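Lipoprotein LPPX (Mycobacterium tuberculosis, PDB 2BYO) probably carries phthiocerol dimycocerosates, lipids of the mycobacterial cell wall, from the cell membrane to the outer membrane, using a large hydrophobic cavity. Local coordinates at residues 26-31 with 123-128; 135-140 with 144-149; 169-174 with 179-184. One frame throughout, in Å; residues are numbered along the deposited sequence.

Interaction 1 of 3, residues 26-31 with 123-128; sequences AEIRQS and QLLSGV. With HXA (docosa-4,7,10,13,16,19-hexaenoic acid), chain I.
Leu125 reaches from the loop between helix 106-112 and strand 129-139 to the flank of helix 22-36, where it meets the neighbouring residues Ile28 and Arg29. The contact is made by methyl and methylene groups. Leaving the backbone at CB, the leucine heads toward the helix and divides at CG. With chi2 at 174°, CD1 continues the line of the chain away from CA and comes to rest 3.6 Å from Arg29 CG. The other branch, CD2, has two neighbours: Ile28 CG2 lies at 4.0 Å, and on the lipid side C19 of the bound docosahexaenoic acid lies 3.9 Å from Leu125 CD2. The same leucine also touches Leu25 and Leu32, so about two turns of the helix share it.

The two partners on the helix receive it differently. Arg29 is extended from CG to NE and runs past Leu125 in the opposite direction, offering its aliphatic stem; Leu125 CD1 also lies obliquely by the guanidinium, and a bound acetate ion, probably from the crystallisation liquor, sits beside the side chain. Ile28 splits its branches between protein and ligand: chi1 of -62° puts CG1 beside the backbone N and leaves CG2 anti to it, facing the leucine, whereas CD1 lies 4.0 Å from C21 of the fatty acid. From the loop, Gln123 adds its amide, with OE1 at 3.3 Å from C18 of the lipid. Ser31 OG donates to Ile28 O at 2.9 Å within the helix, and Val128 N donates to Leu125 O at 3.1 Å within the loop.

The contacts fall on C18, C19 and C21, near the methyl end of the ligand and far from its carboxylate. Loop and helix together thus line the hydrophobic cavity of the U-shaped half-barrel around the methyl end of a bound acyl chain.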
loop_
_atom_site.group_PDB
_atom_site.type_symbol
_atom_site.label_atom_id
_atom_site.label_comp_id
_atom_site.label_asym_id
_atom_site.label_seq_id
_atom_site.Cartn_x
_atom_site.Cartn_y
_atom_site.Cartn_z
ATOM N N ALA A 26 -2.248 18.110 6.451
ATOM C CA ALA A 26 -1.801 18.778 5.245
ATOM C C ALA A 26 -0.576 18.073 4.677
ATOM O O ALA A 26 -0.482 17.868 3.468
ATOM C CB ALA A 26 -1.493 20.236 5.532
ATOM N N GLU A 27 0.360 17.707 5.553
ATOM C CA GLU A 27 1.574 17.022 5.137
ATOM C C GLU A 27 1.262 15.648 4.563
ATOM O O GLU A 27 1.868 15.245 3.574
ATOM C CB GLU A 27 2.562 16.911 6.300
ATOM C CG GLU A 27 3.917 16.287 5.953
ATOM C CD GLU A 27 4.747 17.131 4.993
ATOM O OE1 GLU A 27 5.890 16.730 4.690
ATOM O OE2 GLU A 27 4.277 18.191 4.540
ATOM N N ILE A 28 0.316 14.925 5.165
ATOM C CA ILE A 28 -0.095 13.634 4.596
ATOM C C ILE A 28 -0.760 13.826 3.221
ATOM O O ILE A 28 -0.513 13.051 2.293
ATOM C CB ILE A 28 -1.050 12.857 5.522
ATOM C CG1 ILE A 28 -0.358 12.527 6.850
ATOM C CG2 ILE A 28 -1.521 11.564 4.835
ATOM C CD1 ILE A 28 -1.315 12.103 7.931
ATOM N N ARG A 29 -1.600 14.845 3.083
ATOM C CA ARG A 29 -2.208 15.129 1.778
ATOM C C ARG A 29 -1.167 15.448 0.706
ATOM O O ARG A 29 -1.329 15.054 -0.445
ATOM C CB ARG A 29 -3.222 16.255 1.856
ATOM C CG ARG A 29 -4.578 15.799 2.291
ATOM C CD ARG A 29 -5.519 16.980 2.405
ATOM N NE ARG A 29 -6.922 16.565 2.458
ATOM C CZ ARG A 29 -7.735 16.704 3.512
ATOM N NH1 ARG A 29 -8.997 16.285 3.415
ATOM N NH2 ARG A 29 -7.321 17.261 4.654
ATOM N N GLN A 30 -0.100 16.146 1.082
ATOM C CA GLN A 30 1.019 16.356 0.166
ATOM C C GLN A 30 1.607 15.029 -0.349
ATOM O O GLN A 30 1.916 14.925 -1.538
ATOM C CB GLN A 30 2.116 17.193 0.817
ATOM C CG GLN A 30 1.750 18.648 1.058
ATOM C CD GLN A 30 1.973 19.559 -0.154
ATOM O OE1 GLN A 30 2.550 19.156 -1.160
ATOM N NE2 GLN A 30 1.521 20.800 -0.045
ATOM N N SER A 31 1.770 14.024 0.522
ATOM C CA SER A 31 2.327 12.735 0.072
ATOM C C SER A 31 1.339 11.950 -0.765
ATOM O O SER A 31 1.743 11.265 -1.698
ATOM C CB SER A 31 2.847 11.851 1.222
ATOM O OG SER A 31 1.788 11.320 1.996
ATOM N N GLN A 123 -8.510 8.189 1.228
ATOM C CA GLN A 123 -9.503 7.674 2.161
ATOM C C GLN A 123 -10.099 8.894 2.839
ATOM O O GLN A 123 -9.533 9.988 2.723
ATOM C CB GLN A 123 -8.838 6.770 3.203
ATOM C CG GLN A 123 -7.711 7.442 4.009
ATOM C CD GLN A 123 -7.236 6.584 5.164
ATOM O OE1 GLN A 123 -6.653 5.517 4.964
ATOM N NE2 GLN A 123 -7.483 7.047 6.385
ATOM N N LEU A 124 -11.211 8.744 3.552
ATOM C CA LEU A 124 -11.682 9.864 4.355
ATOM C C LEU A 124 -10.613 10.123 5.422
ATOM O O LEU A 124 -10.628 9.543 6.513
ATOM C CB LEU A 124 -13.081 9.631 4.938
ATOM C CG LEU A 124 -14.251 9.596 3.930
ATOM C CD1 LEU A 124 -15.557 10.037 4.601
ATOM C CD2 LEU A 124 -14.002 10.451 2.675
ATOM N N LEU A 125 -9.658 10.975 5.037
ATOM C CA LEU A 125 -8.544 11.404 5.878
ATOM C C LEU A 125 -9.041 12.169 7.088
ATOM O O LEU A 125 -8.409 12.147 8.135
ATOM C CB LEU A 125 -7.570 12.289 5.086
ATOM C CG LEU A 125 -6.306 11.644 4.523
ATOM C CD1 LEU A 125 -5.576 12.656 3.669
ATOM C CD2 LEU A 125 -5.402 11.143 5.640
ATOM N N SER A 126 -10.149 12.887 6.932
ATOM C CA SER A 126 -10.978 13.213 8.082
ATOM C C SER A 126 -11.610 11.878 8.439
ATOM O O SER A 126 -12.050 11.142 7.561
ATOM C CB SER A 126 -12.040 14.256 7.745
ATOM O OG SER A 126 -12.741 14.657 8.911
ATOM N N GLY A 127 -11.639 11.556 9.722
ATOM C CA GLY A 127 -11.904 10.191 10.153
ATOM C C GLY A 127 -10.628 9.685 10.776
ATOM O O GLY A 127 -10.664 9.010 11.800
ATOM N N VAL A 128 -9.495 10.022 10.157
ATOM C CA VAL A 128 -8.198 9.777 10.779
ATOM C C VAL A 128 -8.101 10.662 12.024
ATOM O O VAL A 128 -8.337 11.872 11.962
ATOM C CB VAL A 128 -7.011 10.054 9.831
ATOM C CG1 VAL A 128 -5.680 9.870 10.555
ATOM C CG2 VAL A 128 -7.076 9.139 8.624
HETATM C C1 HXA I . -4.808 6.979 -7.532
HETATM O O1 HXA I . -5.726 7.259 -8.341
HETATM O O2 HXA I . -4.989 6.905 -6.295
HETATM C C2 HXA I . -3.420 6.733 -8.088
HETATM C C3 HXA I . -2.750 5.526 -7.425
HETATM C C4 HXA I . -1.798 4.810 -8.390
HETATM C C5 HXA I . -0.323 4.935 -7.999
HETATM C C6 HXA I . 0.268 3.618 -7.482
HETATM C C7 HXA I . 0.680 3.701 -6.019
HETATM C C8 HXA I . 0.557 2.346 -5.332
HETATM C C9 HXA I . 0.997 2.432 -3.870
HETATM C C10 HXA I . -0.167 2.353 -2.880
HETATM C C11 HXA I . -0.684 3.725 -2.438
HETATM C C12 HXA I . -0.260 4.091 -1.014
HETATM C C13 HXA I . -1.228 3.560 0.051
HETATM C C14 HXA I . -2.128 4.648 0.649
HETATM C C15 HXA I . -1.910 4.810 2.154
HETATM C C16 HXA I . -2.911 5.801 2.740
HETATM C C17 HXA I . -2.449 6.366 4.079
HETATM C C18 HXA I . -3.653 6.774 4.935
HETATM C C19 HXA I . -3.307 7.829 5.984
HETATM C C20 HXA I . -2.727 7.198 7.246
HETATM C C21 HXA I . -2.431 8.250 8.313
HETATM C C22 HXA I . -1.398 7.803 9.332
#

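Interaction 2 of 3, residues 135-140 with 144-149; sequences GTEVID and TTKITG
In the beta hairpin of strands 129-139 and 142-151, Glu137 and Thr144 form an antiparallel hydrogen-bonded pair close to the turn. Glu137 N donates to Thr144 O at 3.0 Å. In return, Glu137 O is gripped twice by one residue: Thr144 N lies 2.9 Å from it, and Thr144 OG1 lies 2.7 Å from the same Glu137 O, the two donors arriving from opposite faces of the carbonyl plane. The hydroxyl can do this because chi1 of 68° sets OG1 between the backbone N and the carbonyl carbon. Further from the turn, Lys146 N reaches Gly135 O at 2.8 Å in a nearly straight bond, and a water links Gly135 N to Lys146 O. Between these bonds Thr136 and Thr145 make a non-hydrogen-bonded pair, and their hydroxyls both bond to the amide of Gln175.

On the face of Glu137, Thr144 and Lys146, the two long side chains extend from their strands and cross at a slant. Glu137 OE1 lies 3.8 Å from Lys146 CD but 4.3 Å from Lys146 NZ, too far for a salt bridge. A water spans that gap, 2.7 Å from Glu137 OE1 and 2.6 Å from Lys146 NZ. Trp172 NE1 also bonds to Glu137 OE1, so OE1 takes bonds from both the water and the indole N-H. Nearer the turn, the buried Ile139 brings CD1 against Thr144 OG1, with Trp172 and Val182 beside it.

The N-to-C directions of the two short strand segments make an angle of 120°, consistent with a strongly twisted hairpin whose first strand is one of the two outermost in the half-barrel sheet within this chain.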
loop_
_atom_site.group_PDB
_atom_site.type_symbol
_atom_site.label_atom_id
_atom_site.label_comp_id
_atom_site.label_asym_id
_atom_site.label_seq_id
_atom_site.Cartn_x
_atom_site.Cartn_y
_atom_site.Cartn_z
ATOM N N GLY A 135 8.743 12.462 14.566
ATOM C CA GLY A 135 10.096 12.870 14.242
ATOM C C GLY A 135 10.607 12.243 12.965
ATOM O O GLY A 135 9.831 11.759 12.133
ATOM N N THR A 136 11.927 12.250 12.823
ATOM C CA THR A 136 12.587 11.899 11.579
ATOM C C THR A 136 13.176 10.495 11.681
ATOM O O THR A 136 13.760 10.131 12.695
ATOM C CB THR A 136 13.675 12.922 11.237
ATOM O OG1 THR A 136 13.069 14.198 10.991
ATOM C CG2 THR A 136 14.460 12.509 10.001
ATOM N N GLU A 137 12.967 9.709 10.629
ATOM C CA GLU A 137 13.530 8.373 10.486
ATOM C C GLU A 137 14.049 8.194 9.049
ATOM O O GLU A 137 13.406 8.638 8.086
ATOM C CB GLU A 137 12.457 7.328 10.796
ATOM C CG GLU A 137 12.943 5.881 10.739
ATOM C CD GLU A 137 11.851 4.877 11.078
ATOM O OE1 GLU A 137 11.009 5.179 11.951
ATOM O OE2 GLU A 137 11.843 3.777 10.473
ATOM N N VAL A 138 15.222 7.575 8.919
ATOM C CA VAL A 138 15.834 7.322 7.620
ATOM C C VAL A 138 15.404 5.939 7.136
ATOM O O VAL A 138 15.534 4.952 7.860
ATOM C CB VAL A 138 17.376 7.426 7.668
ATOM C CG1 VAL A 138 17.976 7.224 6.272
ATOM C CG2 VAL A 138 17.800 8.787 8.223
ATOM N N ILE A 139 14.850 5.892 5.929
ATOM C CA ILE A 139 14.458 4.641 5.282
ATOM C C ILE A 139 15.080 4.626 3.900
ATOM O O ILE A 139 14.836 5.542 3.109
ATOM C CB ILE A 139 12.926 4.523 5.130
ATOM C CG1 ILE A 139 12.256 4.444 6.500
ATOM C CG2 ILE A 139 12.564 3.296 4.302
ATOM C CD1 ILE A 139 10.771 4.625 6.440
ATOM N N ASP A 140 15.875 3.593 3.606
ATOM C CA ASP A 140 16.542 3.456 2.303
ATOM C C ASP A 140 17.337 4.711 1.949
ATOM O O ASP A 140 17.308 5.184 0.813
ATOM C CB ASP A 140 15.513 3.177 1.193
ATOM C CG ASP A 140 14.814 1.848 1.355
ATOM O OD1 ASP A 140 15.459 0.889 1.834
ATOM O OD2 ASP A 140 13.622 1.762 0.978
ATOM N N THR A 144 12.791 10.884 6.371
ATOM C CA THR A 144 11.341 10.937 6.297
ATOM C C THR A 144 10.743 11.421 7.604
ATOM O O THR A 144 11.315 11.222 8.658
ATOM C CB THR A 144 10.706 9.560 5.977
ATOM O OG1 THR A 144 10.893 8.665 7.072
ATOM C CG2 THR A 144 11.275 8.945 4.717
ATOM N N THR A 145 9.587 12.066 7.503
ATOM C CA THR A 145 8.796 12.459 8.655
ATOM C C THR A 145 7.879 11.294 8.977
ATOM O O THR A 145 7.120 10.839 8.109
ATOM C CB THR A 145 7.946 13.692 8.312
ATOM O OG1 THR A 145 8.795 14.768 7.882
ATOM C CG2 THR A 145 7.127 14.126 9.492
ATOM N N LYS A 146 7.972 10.799 10.207
ATOM C CA LYS A 146 7.138 9.710 10.677
ATOM C C LYS A 146 5.922 10.309 11.363
ATOM O O LYS A 146 6.064 11.108 12.279
ATOM C CB LYS A 146 7.911 8.821 11.650
ATOM C CG LYS A 146 7.139 7.609 12.133
ATOM C CD LYS A 146 7.899 6.887 13.238
ATOM C CE LYS A 146 7.157 5.628 13.704
ATOM N NZ LYS A 146 7.866 4.955 14.826
ATOM N N ILE A 147 4.736 9.949 10.888
ATOM C CA ILE A 147 3.493 10.428 11.461
ATOM C C ILE A 147 2.600 9.232 11.708
ATOM O O ILE A 147 2.327 8.458 10.796
ATOM C CB ILE A 147 2.757 11.434 10.542
ATOM C CG1 ILE A 147 3.660 12.623 10.228
ATOM C CG2 ILE A 147 1.454 11.935 11.215
ATOM C CD1 ILE A 147 3.068 13.609 9.257
ATOM N N THR A 148 2.163 9.086 12.954
ATOM C CA THR A 148 1.250 8.031 13.343
ATOM C C THR A 148 -0.147 8.598 13.447
ATOM O O THR A 148 -0.334 9.793 13.613
ATOM C CB THR A 148 1.629 7.430 14.708
ATOM O OG1 THR A 148 1.709 8.477 15.685
ATOM C CG2 THR A 148 2.965 6.723 14.630
ATOM N N GLY A 149 -1.131 7.722 13.390
ATOM C CA GLY A 149 -2.528 8.137 13.450
ATOM C C GLY A 149 -3.397 6.919 13.621
ATOM O O GLY A 149 -2.905 5.794 13.537
HETATM O O HOH W 1 7.308 13.859 12.703
HETATM O O HOH W 2 9.573 3.537 13.471
#

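Interaction 3 of 3, residues 169-174 with 179-184; sequences ATVWIA and HHLVRA. With HXA (docosa-4,7,10,13,16,19-hexaenoic acid), chain I.
Arg183 lays its aliphatic stem across one face of the Trp172 indole, packed most closely where CG comes 3.4 Å from Trp172 CE3. Its CD forms a CH-pi contact, 4.1 Å from the centroid of the six-membered ring. Thr170 CG2 presses on the opposite face, so the indole is a slab held between two aliphatic bumps. The arginine bends at chi3 (-72°), and its guanidinium turns 79° from the ring plane.

On the other side of the hairpin, Leu181 CD1 nestles against Val171 CB at 3.7 Å. The two residues then share the lipid: Val171 CG1 lies 3.8 Å from C20 and Leu181 CD2 3.9 Å from C12 of the fatty acid. A classic beta bulge, with Val182 and Arg183 both facing Trp172, shifts the register. At the bulge Val182 CG2 packs on Ala174 CB at 4.0 Å. Trp172 O accepts only weak bonds from both bulge nitrogens, while Trp172 N to Arg183 O (2.8 Å) and Ala174 N to O of His180, whose NE2 binds a zinc ion, are sound.

Chemically the hairpin is two-sided: bare hydrocarbon toward the acyl chain, and on the tryptophan side a cationic residue that supplies methylenes to the ring while its NE bonds the Thr196 hydroxyl.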
loop_
_atom_site.group_PDB
_atom_site.type_symbol
_atom_site.label_atom_id
_atom_site.label_comp_id
_atom_site.label_asym_id
_atom_site.label_seq_id
_atom_site.Cartn_x
_atom_site.Cartn_y
_atom_site.Cartn_z
ATOM N N ALA A 169 -1.994 3.309 12.463
ATOM C CA ALA A 169 -1.288 3.323 11.208
ATOM C C ALA A 169 -0.132 4.315 11.310
ATOM O O ALA A 169 -0.087 5.146 12.239
ATOM C CB ALA A 169 -2.230 3.706 10.080
ATOM N N THR A 170 0.800 4.207 10.367
ATOM C CA THR A 170 1.958 5.086 10.306
ATOM C C THR A 170 2.292 5.397 8.853
ATOM O O THR A 170 2.129 4.537 7.986
ATOM C CB THR A 170 3.194 4.436 10.947
ATOM O OG1 THR A 170 2.859 3.938 12.250
ATOM C CG2 THR A 170 4.361 5.473 11.067
ATOM N N VAL A 171 2.719 6.629 8.586
ATOM C CA VAL A 171 3.245 6.991 7.271
ATOM C C VAL A 171 4.604 7.652 7.448
ATOM O O VAL A 171 4.845 8.323 8.459
ATOM C CB VAL A 171 2.309 7.948 6.475
ATOM C CG1 VAL A 171 0.959 7.279 6.199
ATOM C CG2 VAL A 171 2.118 9.285 7.186
ATOM N N TRP A 172 5.471 7.455 6.461
ATOM C CA TRP A 172 6.790 8.066 6.427
ATOM C C TRP A 172 6.912 8.861 5.140
ATOM O O TRP A 172 6.850 8.291 4.039
ATOM C CB TRP A 172 7.862 6.990 6.464
ATOM C CG TRP A 172 8.037 6.293 7.789
ATOM C CD1 TRP A 172 8.948 6.605 8.754
ATOM C CD2 TRP A 172 7.321 5.143 8.274
ATOM N NE1 TRP A 172 8.837 5.740 9.813
ATOM C CE2 TRP A 172 7.845 4.834 9.550
ATOM C CE3 TRP A 172 6.277 4.356 7.765
ATOM C CZ2 TRP A 172 7.374 3.760 10.316
ATOM C CZ3 TRP A 172 5.809 3.293 8.528
ATOM C CH2 TRP A 172 6.353 3.011 9.794
ATOM N N ILE A 173 7.086 10.172 5.283
ATOM C CA ILE A 173 6.987 11.104 4.173
ATOM C C ILE A 173 8.327 11.766 3.954
ATOM O O ILE A 173 8.864 12.396 4.862
ATOM C CB ILE A 173 5.907 12.189 4.434
ATOM C CG1 ILE A 173 4.531 11.531 4.600
ATOM C CG2 ILE A 173 5.863 13.210 3.289
ATOM C CD1 ILE A 173 3.514 12.424 5.250
ATOM N N ALA A 174 8.851 11.637 2.735
ATOM C CA ALA A 174 10.175 12.156 2.395
ATOM C C ALA A 174 10.274 13.635 2.739
ATOM O O ALA A 174 9.302 14.391 2.573
ATOM C CB ALA A 174 10.464 11.943 0.918
ATOM N N HIS A 179 7.931 14.933 -1.170
ATOM C CA HIS A 179 6.807 14.428 -0.357
ATOM C C HIS A 179 6.450 12.972 -0.657
ATOM O O HIS A 179 5.315 12.562 -0.455
ATOM C CB HIS A 179 5.571 15.319 -0.520
ATOM C CG HIS A 179 5.709 16.669 0.117
ATOM N ND1 HIS A 179 5.949 17.812 -0.607
ATOM C CD2 HIS A 179 5.635 17.053 1.411
ATOM C CE1 HIS A 179 6.024 18.845 0.209
ATOM N NE2 HIS A 179 5.831 18.413 1.441
ATOM N N HIS A 180 7.413 12.182 -1.123
ATOM C CA HIS A 180 7.122 10.794 -1.490
ATOM C C HIS A 180 6.606 10.063 -0.267
ATOM O O HIS A 180 7.115 10.265 0.837
ATOM C CB HIS A 180 8.363 10.053 -1.987
ATOM C CG HIS A 180 8.789 10.432 -3.367
ATOM N ND1 HIS A 180 10.119 10.521 -3.732
ATOM C CD2 HIS A 180 8.069 10.732 -4.471
ATOM C CE1 HIS A 180 10.194 10.863 -5.007
ATOM N NE2 HIS A 180 8.967 10.992 -5.480
ATOM N N LEU A 181 5.599 9.226 -0.466
ATOM C CA LEU A 181 5.139 8.344 0.593
ATOM C C LEU A 181 6.074 7.136 0.605
ATOM O O LEU A 181 5.803 6.119 -0.051
ATOM C CB LEU A 181 3.680 7.935 0.353
ATOM C CG LEU A 181 3.035 7.096 1.467
ATOM C CD1 LEU A 181 3.046 7.817 2.824
ATOM C CD2 LEU A 181 1.592 6.749 1.081
ATOM N N VAL A 182 7.191 7.262 1.317
ATOM C CA VAL A 182 8.242 6.232 1.285
ATOM C C VAL A 182 7.707 4.926 1.885
ATOM O O VAL A 182 7.930 3.833 1.350
ATOM C CB VAL A 182 9.520 6.699 2.028
ATOM C CG1 VAL A 182 10.594 5.608 2.013
ATOM C CG2 VAL A 182 10.059 7.970 1.408
ATOM N N ARG A 183 6.963 5.053 2.977
ATOM C CA ARG A 183 6.383 3.903 3.626
ATOM C C ARG A 183 5.047 4.236 4.298
ATOM O O ARG A 183 4.798 5.373 4.741
ATOM C CB ARG A 183 7.392 3.331 4.636
ATOM C CG ARG A 183 6.971 2.060 5.379
ATOM C CD ARG A 183 8.150 1.469 6.155
ATOM N NE ARG A 183 9.128 0.867 5.248
ATOM C CZ ARG A 183 10.324 0.421 5.614
ATOM N NH1 ARG A 183 10.733 0.529 6.871
ATOM N NH2 ARG A 183 11.128 -0.127 4.708
ATOM N N ALA A 184 4.190 3.220 4.347
ATOM C CA ALA A 184 2.932 3.277 5.066
ATOM C C ALA A 184 2.679 1.913 5.671
ATOM O O ALA A 184 2.920 0.891 5.035
ATOM C CB ALA A 184 1.813 3.657 4.123
HETATM C C1 HXA I . -4.808 6.979 -7.532
HETATM O O1 HXA I . -5.726 7.259 -8.341
HETATM O O2 HXA I . -4.989 6.905 -6.295
HETATM C C2 HXA I . -3.420 6.733 -8.088
HETATM C C3 HXA I . -2.750 5.526 -7.425
HETATM C C4 HXA I . -1.798 4.810 -8.390
HETATM C C5 HXA I . -0.323 4.935 -7.999
HETATM C C6 HXA I . 0.268 3.618 -7.482
HETATM C C7 HXA I . 0.680 3.701 -6.019
HETATM C C8 HXA I . 0.557 2.346 -5.332
HETATM C C9 HXA I . 0.997 2.432 -3.870
HETATM C C10 HXA I . -0.167 2.353 -2.880
HETATM C C11 HXA I . -0.684 3.725 -2.438
HETATM C C12 HXA I . -0.260 4.091 -1.014
HETATM C C13 HXA I . -1.228 3.560 0.051
HETATM C C14 HXA I . -2.128 4.648 0.649
HETATM C C15 HXA I . -1.910 4.810 2.154
HETATM C C16 HXA I . -2.911 5.801 2.740
HETATM C C17 HXA I . -2.449 6.366 4.079
HETATM C C18 HXA I . -3.653 6.774 4.935
HETATM C C19 HXA I . -3.307 7.829 5.984
HETATM C C20 HXA I . -2.727 7.198 7.246
HETATM C C21 HXA I . -2.431 8.250 8.313
HETATM C C22 HXA I . -1.398 7.803 9.332
HETATM O O HOH W 3 9.532 16.545 0.992
#

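Interactions 2 and 3 belong to one sheet: strand 142-151 of the first hairpin lies beside strand 167-174 of the second, and Thr145 N probably bonds Ile173 O across the seam. Interaction 1 instead joins a helix to a loop, and its helix rests on the second hairpin, where Glu27, Gln30 and Ser31 touch His179. Interactions 1 and 3 are mainly buried and both line the acyl-chain cavity, relying on aliphatic contacts; of these two, only interaction 3 adds backbone hydrogen bonds and an indole CH-pi contact. Interaction 2, at one of the sheet's two outermost strands within this chain, is partly buried and more polar, with hydroxyls and waters joining the backbone bonds.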